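Local coordinates for protein RsfP (PDB 4GLJ) that probably cleaves methylthioadenosine with phosphate to adenine and methylthioribose 1-phosphate, and binds the dye rhodamine B, at residues A169-I174 and M198-E203; D119-R124 and C173-Q178; N81-K86 and L292-P297. One frame throughout, in Å; residues are numbered along the deposited sequence. Where two conformers were deposited one is given.

Contact 1: A169-I174 and M198-E203; sequences ATYVCI and MTNMPE. With PO4 (phosphate ion), chain D.
Tyr171 reaches from the strand 169-173 to the turn leading into the helix 200-209, and there its hydroxyl accepts two backbone N-H groups. Asn200 N lies 3.2 Å from OH of Tyr171, and Thr199 N lies 3.3 Å from the same oxygen. A tyrosine suits the place because it carries a polar atom to buried amides at the end of a long, flat apolar arm. CG is anti to the backbone N (chi1 177°), which sends the ring across to the turn, where CB of Asn200 lies over one face, 4.1 Å from the ring centroid in a CH-pi contact. The Asn200 amide, turned only 27° from the ring plane, has its carbonyl OD1 bonded to the hydroxyls of Thr216 and Ser95. CB of Cys173 lies at the ring's edge, in its plane, and its SG rests against the 198-201 backbone, accepting from Met201 N at 3.5 Å.

Toward the dye pocket the packing is less intimate, though still buried: Ile174 and Met198 meet through CG1 and CG at 3.9 Å. Both touch rhodamine B, the branched Ile174 as a firm apolar surface, the unbranched Met198 as an adaptable one.

Apart from this, Thr199 OG1 faces O3 of a phosphate ion, at a separation too short to be taken exactly; Ser22 N, Arg64, His65 and Ala98 N also bind the ion, consistent with the phosphate site of a phosphorylase.

In the fold, the strand 169-173 runs parallel to its neighbours 111-119 and 195-197; Tyr171 also touches Val99 of strand 92-101, while Thr199 and Glu203 pack on Tyr78 of helix 78-87.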
loop_
_atom_site.group_PDB
_atom_site.type_symbol
_atom_site.label_atom_id
_atom_site.label_comp_id
_atom_site.label_asym_id
_atom_site.label_seq_id
_atom_site.Cartn_x
_atom_site.Cartn_y
_atom_site.Cartn_z
ATOM N N ALA A 169 13.056 -5.403 19.198
ATOM C CA ALA A 169 11.948 -4.476 18.890
ATOM C C ALA A 169 11.481 -4.658 17.431
ATOM O O ALA A 169 12.211 -5.250 16.576
ATOM C CB ALA A 169 12.457 -3.032 19.076
ATOM N N THR A 170 10.258 -4.210 17.159
ATOM C CA THR A 170 9.705 -4.240 15.800
ATOM C C THR A 170 9.676 -2.846 15.175
ATOM O O THR A 170 9.114 -1.931 15.798
ATOM C CB THR A 170 8.287 -4.823 15.800
ATOM O OG1 THR A 170 8.403 -6.181 16.191
ATOM C CG2 THR A 170 7.697 -4.753 14.387
ATOM N N TYR A 171 10.307 -2.690 13.988
ATOM C CA TYR A 171 10.396 -1.415 13.229
ATOM C C TYR A 171 9.284 -1.429 12.207
ATOM O O TYR A 171 9.224 -2.308 11.359
ATOM C CB TYR A 171 11.752 -1.367 12.493
ATOM C CG TYR A 171 12.093 -0.182 11.565
ATOM C CD1 TYR A 171 11.416 0.032 10.312
ATOM C CD2 TYR A 171 13.166 0.668 11.865
ATOM C CE1 TYR A 171 11.801 1.095 9.434
ATOM C CE2 TYR A 171 13.548 1.704 10.964
ATOM C CZ TYR A 171 12.857 1.916 9.772
ATOM O OH TYR A 171 13.341 2.952 8.936
ATOM N N VAL A 172 8.396 -0.418 12.250
ATOM C CA VAL A 172 7.389 -0.359 11.181
ATOM C C VAL A 172 7.903 0.725 10.216
ATOM O O VAL A 172 8.227 1.821 10.629
ATOM C CB VAL A 172 5.949 -0.066 11.701
ATOM C CG1 VAL A 172 5.920 1.227 12.485
ATOM C CG2 VAL A 172 5.002 0.112 10.489
ATOM N N CYS A 173 7.904 0.406 8.903
ATOM C CA CYS A 173 8.414 1.311 7.908
ATOM C C CYS A 173 7.222 1.856 7.150
ATOM O O CYS A 173 6.521 1.087 6.545
ATOM C CB CYS A 173 9.291 0.579 6.911
ATOM S SG CYS A 173 10.336 1.779 5.969
ATOM N N ILE A 174 7.110 3.189 7.092
ATOM C CA ILE A 174 5.994 3.801 6.375
ATOM C C ILE A 174 6.555 4.533 5.178
ATOM O O ILE A 174 7.803 4.766 5.051
ATOM C CB ILE A 174 5.192 4.762 7.308
ATOM C CG1 ILE A 174 6.068 5.969 7.757
ATOM C CG2 ILE A 174 4.536 3.981 8.489
ATOM C CD1 ILE A 174 5.216 7.134 8.318
ATOM N N MET A 198 11.214 5.407 7.919
ATOM C CA MET A 198 10.694 5.519 6.528
ATOM C C MET A 198 11.606 4.853 5.533
ATOM O O MET A 198 11.332 4.915 4.310
ATOM C CB MET A 198 10.508 7.004 6.174
ATOM C CG MET A 198 9.532 7.730 7.125
ATOM S SD MET A 198 9.262 9.421 6.579
ATOM C CE MET A 198 8.156 9.956 7.859
ATOM N N THR A 199 12.723 4.281 6.011
ATOM C CA THR A 199 13.767 3.924 5.002
ATOM C C THR A 199 14.237 2.438 4.977
ATOM O O THR A 199 14.812 2.001 3.945
ATOM C CB THR A 199 15.066 4.787 5.199
ATOM O OG1 THR A 199 15.520 4.611 6.570
ATOM C CG2 THR A 199 14.801 6.220 4.965
ATOM N N ASN A 200 14.060 1.682 6.073
ATOM C CA ASN A 200 14.712 0.380 6.119
ATOM C C ASN A 200 13.981 -0.702 5.311
ATOM O O ASN A 200 14.526 -1.783 5.100
ATOM C CB ASN A 200 15.040 -0.015 7.572
ATOM C CG ASN A 200 16.265 0.799 8.116
ATOM O OD1 ASN A 200 17.100 0.245 8.799
ATOM N ND2 ASN A 200 16.449 2.074 7.652
ATOM N N MET A 201 12.804 -0.370 4.777
ATOM C CA MET A 201 12.174 -1.137 3.685
ATOM C C MET A 201 12.086 -0.220 2.482
ATOM O O MET A 201 11.620 0.901 2.614
ATOM C CB MET A 201 10.780 -1.641 4.096
ATOM C CG MET A 201 10.806 -2.748 5.154
ATOM S SD MET A 201 11.330 -4.296 4.338
ATOM C CE MET A 201 11.208 -5.457 5.694
ATOM N N PRO A 202 12.506 -0.668 1.292
ATOM C CA PRO A 202 12.774 -2.086 0.949
ATOM C C PRO A 202 14.246 -2.475 1.148
ATOM O O PRO A 202 14.596 -3.573 0.779
ATOM C CB PRO A 202 12.412 -2.139 -0.547
ATOM C CG PRO A 202 12.869 -0.777 -1.017
ATOM C CD PRO A 202 12.383 0.164 0.067
ATOM N N GLU A 203 15.036 -1.596 1.777
ATOM C CA GLU A 203 16.519 -1.828 1.934
ATOM C C GLU A 203 16.793 -3.201 2.541
ATOM O O GLU A 203 17.646 -3.936 1.995
ATOM C CB GLU A 203 17.104 -0.738 2.801
ATOM C CG GLU A 203 18.522 -0.336 2.531
ATOM C CD GLU A 203 18.914 0.861 3.386
ATOM O OE1 GLU A 203 19.103 0.652 4.628
ATOM O OE2 GLU A 203 18.946 2.021 2.878
HETATM P P PO4 D . 16.747 7.616 7.964
HETATM O O1 PO4 D . 15.840 8.812 7.966
HETATM O O2 PO4 D . 17.695 7.916 9.101
HETATM O O3 PO4 D . 15.855 6.455 8.199
HETATM O O4 PO4 D . 17.534 7.459 6.668
#

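Contact 2: D119-R124 and C173-Q178; sequences DMTKQR and CIEGPQ
Asp119 and Cys173 form a parallel beta bridge where their strands pass into loops, and Met120 N donates to Cys173 O at 2.8 Å. Here the 119-124 loop makes an Asx turn: OD1 of Asp119 accepts from Thr121 N and, through its syn lone pair, from the Thr121 hydroxyl. Aspartate suits this turn because its short side chain puts OD1 within reach of the N-H two residues on, while OD2 pairs with Lys205. The Thr121 methyl CG2 comes 3.7 Å from SG of Cys173.

Glu175 carries most of the contact. Its chain bends at CG (chi2 55°), and OE1 takes two nearly straight bonds: Lys122 N, at 2.8 Å, meets it almost along the C-O bond, Gln123 N, at 3.0 Å, from above the carboxylate plane. OE2 forms a salt bridge with Arg124, 2.9 Å from NE, and also bonds to Ser74. The guanidinium and carboxylate planes stand 77° apart; OE2 lies in the guanidinium plane, while NE approaches from above the carboxylate. A cation and two amides would favour the ionised glutamate. Arg124 NH2 adds a weak in-plane bond to Glu175 O, NH1 bonds to Met198 O, and Thr121 CG2 lies over one guanidinium face, offset toward its rim. Lys122 and Gln123 reach out to neighbouring subunits of the trimer. A water joins the loops, donating to Met120 O and accepting from Glu175 N, each at 2.9 Å.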
loop_
_atom_site.group_PDB
_atom_site.type_symbol
_atom_site.label_atom_id
_atom_site.label_comp_id
_atom_site.label_asym_id
_atom_site.label_seq_id
_atom_site.Cartn_x
_atom_site.Cartn_y
_atom_site.Cartn_z
ATOM N N ASP A 119 6.632 -3.982 6.750
ATOM C CA ASP A 119 6.750 -3.109 5.606
ATOM C C ASP A 119 5.406 -2.510 5.246
ATOM O O ASP A 119 4.572 -3.173 4.634
ATOM C CB ASP A 119 7.311 -3.857 4.412
ATOM C CG ASP A 119 7.621 -2.934 3.239
ATOM O OD1 ASP A 119 7.437 -1.705 3.351
ATOM O OD2 ASP A 119 8.075 -3.464 2.192
ATOM N N MET A 120 5.178 -1.269 5.677
ATOM C CA MET A 120 3.970 -0.518 5.268
ATOM C C MET A 120 4.188 0.427 4.082
ATOM O O MET A 120 3.282 1.180 3.751
ATOM C CB MET A 120 3.485 0.357 6.443
ATOM C CG MET A 120 3.073 -0.516 7.637
ATOM S SD MET A 120 1.832 -1.776 7.282
ATOM C CE MET A 120 0.468 -0.864 6.612
ATOM N N THR A 121 5.364 0.417 3.475
ATOM C CA THR A 121 5.643 1.291 2.339
ATOM C C THR A 121 4.757 0.885 1.168
ATOM O O THR A 121 4.242 -0.232 1.161
ATOM C CB THR A 121 7.105 1.274 1.858
ATOM O OG1 THR A 121 7.461 0.021 1.245
ATOM C CG2 THR A 121 8.094 1.649 3.070
ATOM N N LYS A 122 4.544 1.801 0.240
ATOM C CA LYS A 122 3.508 1.652 -0.794
ATOM C C LYS A 122 4.052 1.668 -2.184
ATOM O O LYS A 122 3.608 0.895 -3.082
ATOM C CB LYS A 122 2.504 2.795 -0.610
ATOM C CG LYS A 122 1.740 2.718 0.740
ATOM C CD LYS A 122 0.963 4.014 0.955
ATOM C CE LYS A 122 0.244 4.022 2.339
ATOM N NZ LYS A 122 -0.828 5.044 2.416
ATOM N N GLN A 123 5.018 2.572 -2.388
ATOM C CA GLN A 123 5.389 2.949 -3.744
ATOM C C GLN A 123 6.828 2.686 -4.120
ATOM O O GLN A 123 7.346 3.285 -5.038
ATOM C CB GLN A 123 5.064 4.440 -3.928
ATOM C CG GLN A 123 3.548 4.627 -3.952
ATOM C CD GLN A 123 3.077 6.044 -3.635
ATOM O OE1 GLN A 123 3.839 7.039 -3.824
ATOM N NE2 GLN A 123 1.770 6.163 -3.236
ATOM N N ARG A 124 7.474 1.754 -3.479
ATOM C CA ARG A 124 8.873 1.519 -3.717
ATOM C C ARG A 124 9.098 0.206 -4.415
ATOM O O ARG A 124 8.393 -0.712 -4.152
ATOM C CB ARG A 124 9.615 1.582 -2.405
ATOM C CG ARG A 124 9.523 2.942 -1.774
ATOM C CD ARG A 124 9.861 2.868 -0.341
ATOM N NE ARG A 124 9.474 4.042 0.383
ATOM C CZ ARG A 124 10.021 4.402 1.513
ATOM N NH1 ARG A 124 10.980 3.681 2.010
ATOM N NH2 ARG A 124 9.612 5.467 2.128
ATOM N N CYS A 173 7.904 0.406 8.903
ATOM C CA CYS A 173 8.414 1.311 7.908
ATOM C C CYS A 173 7.222 1.856 7.150
ATOM O O CYS A 173 6.521 1.087 6.545
ATOM C CB CYS A 173 9.291 0.579 6.911
ATOM S SG CYS A 173 10.336 1.779 5.969
ATOM N N ILE A 174 7.110 3.189 7.092
ATOM C CA ILE A 174 5.994 3.801 6.375
ATOM C C ILE A 174 6.555 4.533 5.178
ATOM O O ILE A 174 7.803 4.766 5.051
ATOM C CB ILE A 174 5.192 4.762 7.308
ATOM C CG1 ILE A 174 6.068 5.969 7.757
ATOM C CG2 ILE A 174 4.536 3.981 8.489
ATOM C CD1 ILE A 174 5.216 7.134 8.318
ATOM N N GLU A 175 5.654 4.889 4.276
ATOM C CA GLU A 175 6.035 5.513 3.015
ATOM C C GLU A 175 6.596 6.935 3.243
ATOM O O GLU A 175 7.577 7.272 2.631
ATOM C CB GLU A 175 4.802 5.566 2.063
ATOM C CG GLU A 175 5.117 6.121 0.671
ATOM C CD GLU A 175 6.263 5.312 0.015
ATOM O OE1 GLU A 175 6.113 4.081 -0.086
ATOM O OE2 GLU A 175 7.345 5.859 -0.424
ATOM N N GLY A 176 5.945 7.738 4.088
ATOM C CA GLY A 176 6.414 9.123 4.305
ATOM C C GLY A 176 5.865 9.937 3.128
ATOM O O GLY A 176 5.059 9.419 2.341
ATOM N N PRO A 177 6.306 11.199 2.958
ATOM C CA PRO A 177 7.250 11.835 3.850
ATOM C C PRO A 177 6.608 12.406 5.125
ATOM O O PRO A 177 7.367 12.801 6.005
ATOM C CB PRO A 177 7.848 12.943 2.949
ATOM C CG PRO A 177 6.662 13.382 2.080
ATOM C CD PRO A 177 5.955 12.059 1.798
ATOM N N GLN A 178 5.266 12.469 5.230
ATOM C CA GLN A 178 4.682 13.164 6.403
ATOM C C GLN A 178 4.781 12.301 7.598
ATOM O O GLN A 178 4.785 11.079 7.448
ATOM C CB GLN A 178 3.207 13.571 6.136
ATOM C CG GLN A 178 3.092 14.478 4.894
ATOM C CD GLN A 178 2.866 13.645 3.621
ATOM O OE1 GLN A 178 2.737 12.396 3.692
ATOM N NE2 GLN A 178 2.819 14.293 2.484
HETATM O O HOH W 1 2.935 3.857 4.728
#

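Contact 3: N81-K86 and L292-P297; sequences NIYALK and LAALLP
Leu292, where the chain leaves the helix 286-291, brings its carbonyl carbon near the plane of the Tyr83 ring at the hydroxyl edge, while its side chain turns off to pack on Ala133. Its carbonyl oxygen accepts from Leu295 N, the bond that closes the short 3-10 turn 293-295. Ala293 follows, its small, exposed methyl 3.9 Å from OH of Tyr83.

Ala294 is the centre of the contact. Its backbone N donates to OH of Tyr83 at 3.0 Å, with 167° at the hydrogen, an almost straight bond. The tyrosine gets there because CG lies anti to the backbone N (chi1 -166°), so the ring leans out from the helix 78-87. CB of Ala294 sits against the phenol end, 3.5 Å from CZ of Tyr83, so close that a small side chain such as alanine's suits the place. A phenylalanine in place of Tyr83 would probably still pack against this methyl but would leave the Ala294 amide without its hydroxyl acceptor. On the other flank Lys86 lays its aliphatic chain beside Ala294, with CE 3.3 Å from the Ala294 carbonyl O; a long lysine suits this place, since its bent chain covers the turn and still takes NZ on to Ala210 O. Leu295 then sends CD2 to within 4.2 Å of CD1 of Tyr83, and its bulk also meets Phe128.

Behind this contact, the helix 78-87 lies on the central sheet: Ile82 and Leu85 pack on strands 16-20 and 92-101, Leu85 also on strand 57-63, and the C-terminal turn sits against the helix flank that bears Tyr83 and Lys86.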
loop_
_atom_site.group_PDB
_atom_site.type_symbol
_atom_site.label_atom_id
_atom_site.label_comp_id
_atom_site.label_asym_id
_atom_site.label_seq_id
_atom_site.Cartn_x
_atom_site.Cartn_y
_atom_site.Cartn_z
ATOM N N ASN A 81 21.669 1.333 -4.569
ATOM C CA ASN A 81 22.537 1.379 -3.386
ATOM C C ASN A 81 22.988 -0.031 -2.962
ATOM O O ASN A 81 24.166 -0.259 -2.708
ATOM C CB ASN A 81 21.776 2.006 -2.210
ATOM C CG ASN A 81 21.557 3.520 -2.383
ATOM O OD1 ASN A 81 22.207 4.136 -3.261
ATOM N ND2 ASN A 81 20.711 4.132 -1.525
ATOM N N ILE A 82 22.042 -0.969 -2.954
ATOM C CA ILE A 82 22.344 -2.328 -2.461
ATOM C C ILE A 82 23.128 -2.979 -3.555
ATOM O O ILE A 82 24.094 -3.659 -3.262
ATOM C CB ILE A 82 20.986 -3.083 -2.134
ATOM C CG1 ILE A 82 20.338 -2.517 -0.855
ATOM C CG2 ILE A 82 21.245 -4.580 -1.949
ATOM C CD1 ILE A 82 21.216 -2.473 0.394
ATOM N N TYR A 83 22.772 -2.758 -4.841
ATOM C CA TYR A 83 23.513 -3.400 -5.913
ATOM C C TYR A 83 24.992 -2.918 -5.885
ATOM O O TYR A 83 25.970 -3.702 -6.019
ATOM C CB TYR A 83 22.926 -3.077 -7.287
ATOM C CG TYR A 83 23.458 -3.982 -8.413
ATOM C CD1 TYR A 83 22.783 -5.154 -8.775
ATOM C CD2 TYR A 83 24.650 -3.683 -9.110
ATOM C CE1 TYR A 83 23.267 -5.987 -9.806
ATOM C CE2 TYR A 83 25.144 -4.511 -10.135
ATOM C CZ TYR A 83 24.436 -5.665 -10.464
ATOM O OH TYR A 83 24.913 -6.521 -11.439
ATOM N N ALA A 84 25.175 -1.613 -5.745
ATOM C CA ALA A 84 26.542 -1.042 -5.687
ATOM C C ALA A 84 27.387 -1.663 -4.536
ATOM O O ALA A 84 28.552 -1.978 -4.726
ATOM C CB ALA A 84 26.434 0.473 -5.550
ATOM N N LEU A 85 26.777 -1.892 -3.379
ATOM C CA LEU A 85 27.517 -2.390 -2.213
ATOM C C LEU A 85 27.835 -3.856 -2.499
ATOM O O LEU A 85 28.937 -4.311 -2.221
ATOM C CB LEU A 85 26.700 -2.247 -0.928
ATOM C CG LEU A 85 26.479 -0.802 -0.457
ATOM C CD1 LEU A 85 25.602 -0.757 0.788
ATOM C CD2 LEU A 85 27.825 -0.087 -0.175
ATOM N N LYS A 86 26.866 -4.592 -3.061
ATOM C CA LYS A 86 27.192 -5.920 -3.602
ATOM C C LYS A 86 28.401 -5.976 -4.537
ATOM O O LYS A 86 29.246 -6.863 -4.379
ATOM C CB LYS A 86 25.963 -6.570 -4.292
ATOM C CG LYS A 86 26.247 -8.028 -4.615
ATOM C CD LYS A 86 26.339 -8.824 -3.280
ATOM C CE LYS A 86 26.535 -10.312 -3.659
ATOM N NZ LYS A 86 26.483 -11.213 -2.452
ATOM N N LEU A 292 21.069 -8.890 -13.390
ATOM C CA LEU A 292 21.179 -9.494 -12.057
ATOM C C LEU A 292 22.554 -10.002 -11.707
ATOM O O LEU A 292 22.727 -10.676 -10.657
ATOM C CB LEU A 292 20.202 -10.677 -11.944
ATOM C CG LEU A 292 18.693 -10.327 -12.156
ATOM C CD1 LEU A 292 17.905 -11.655 -12.046
ATOM C CD2 LEU A 292 18.265 -9.287 -11.113
ATOM N N ALA A 293 23.527 -9.706 -12.578
ATOM C CA ALA A 293 24.834 -10.390 -12.516
ATOM C C ALA A 293 25.447 -10.458 -11.101
ATOM O O ALA A 293 25.802 -11.551 -10.606
ATOM C CB ALA A 293 25.796 -9.733 -13.502
ATOM N N ALA A 294 25.592 -9.306 -10.440
ATOM C CA ALA A 294 26.240 -9.275 -9.087
ATOM C C ALA A 294 25.512 -10.097 -7.986
ATOM O O ALA A 294 26.119 -10.440 -6.969
ATOM C CB ALA A 294 26.404 -7.854 -8.606
ATOM N N LEU A 295 24.237 -10.441 -8.198
ATOM C CA LEU A 295 23.439 -11.130 -7.181
ATOM C C LEU A 295 23.484 -12.628 -7.378
ATOM O O LEU A 295 23.132 -13.398 -6.481
ATOM C CB LEU A 295 21.967 -10.719 -7.281
ATOM C CG LEU A 295 21.689 -9.232 -7.416
ATOM C CD1 LEU A 295 20.190 -8.990 -7.667
ATOM C CD2 LEU A 295 22.197 -8.464 -6.188
ATOM N N LEU A 296 23.902 -13.057 -8.562
ATOM C CA LEU A 296 23.802 -14.447 -8.888
ATOM C C LEU A 296 25.099 -15.156 -8.548
ATOM O O LEU A 296 26.199 -14.575 -8.625
ATOM C CB LEU A 296 23.480 -14.622 -10.387
ATOM C CG LEU A 296 22.042 -14.154 -10.679
ATOM C CD1 LEU A 296 21.847 -14.107 -12.183
ATOM C CD2 LEU A 296 20.962 -14.990 -9.990
ATOM N N PRO A 297 24.995 -16.438 -8.206
ATOM C CA PRO A 297 26.207 -17.188 -7.954
ATOM C C PRO A 297 26.996 -17.303 -9.253
ATOM O O PRO A 297 28.201 -17.071 -9.308
ATOM C CB PRO A 297 25.685 -18.550 -7.489
ATOM C CG PRO A 297 24.341 -18.677 -8.112
ATOM C CD PRO A 297 23.784 -17.277 -8.164
ATOM O OXT PRO A 297 26.430 -17.591 -10.305
#

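How the contacts relate
Contacts 1 and 2 are neighbours, their centres 8 Å apart, and both use Cys173 and Ile174, where the strand 169-173 passes into a loop. Arg124 of contact 2 also reaches Met198 O in contact 1 with its NH1, so the two join the loop ends of strands 111-119 and 169-173 to the start of helix 200-209, beside the rhodamine B and phosphate sites. Contact 3 is farther off, about 21 Å from contact 1 and 24 Å from contact 2, centre to centre; Glu203 packing on Ile82 links it to contact 1. Its segments, 81-86 and 292-297, bracket the others in sequence, bringing the C-terminus back to helix 78-87.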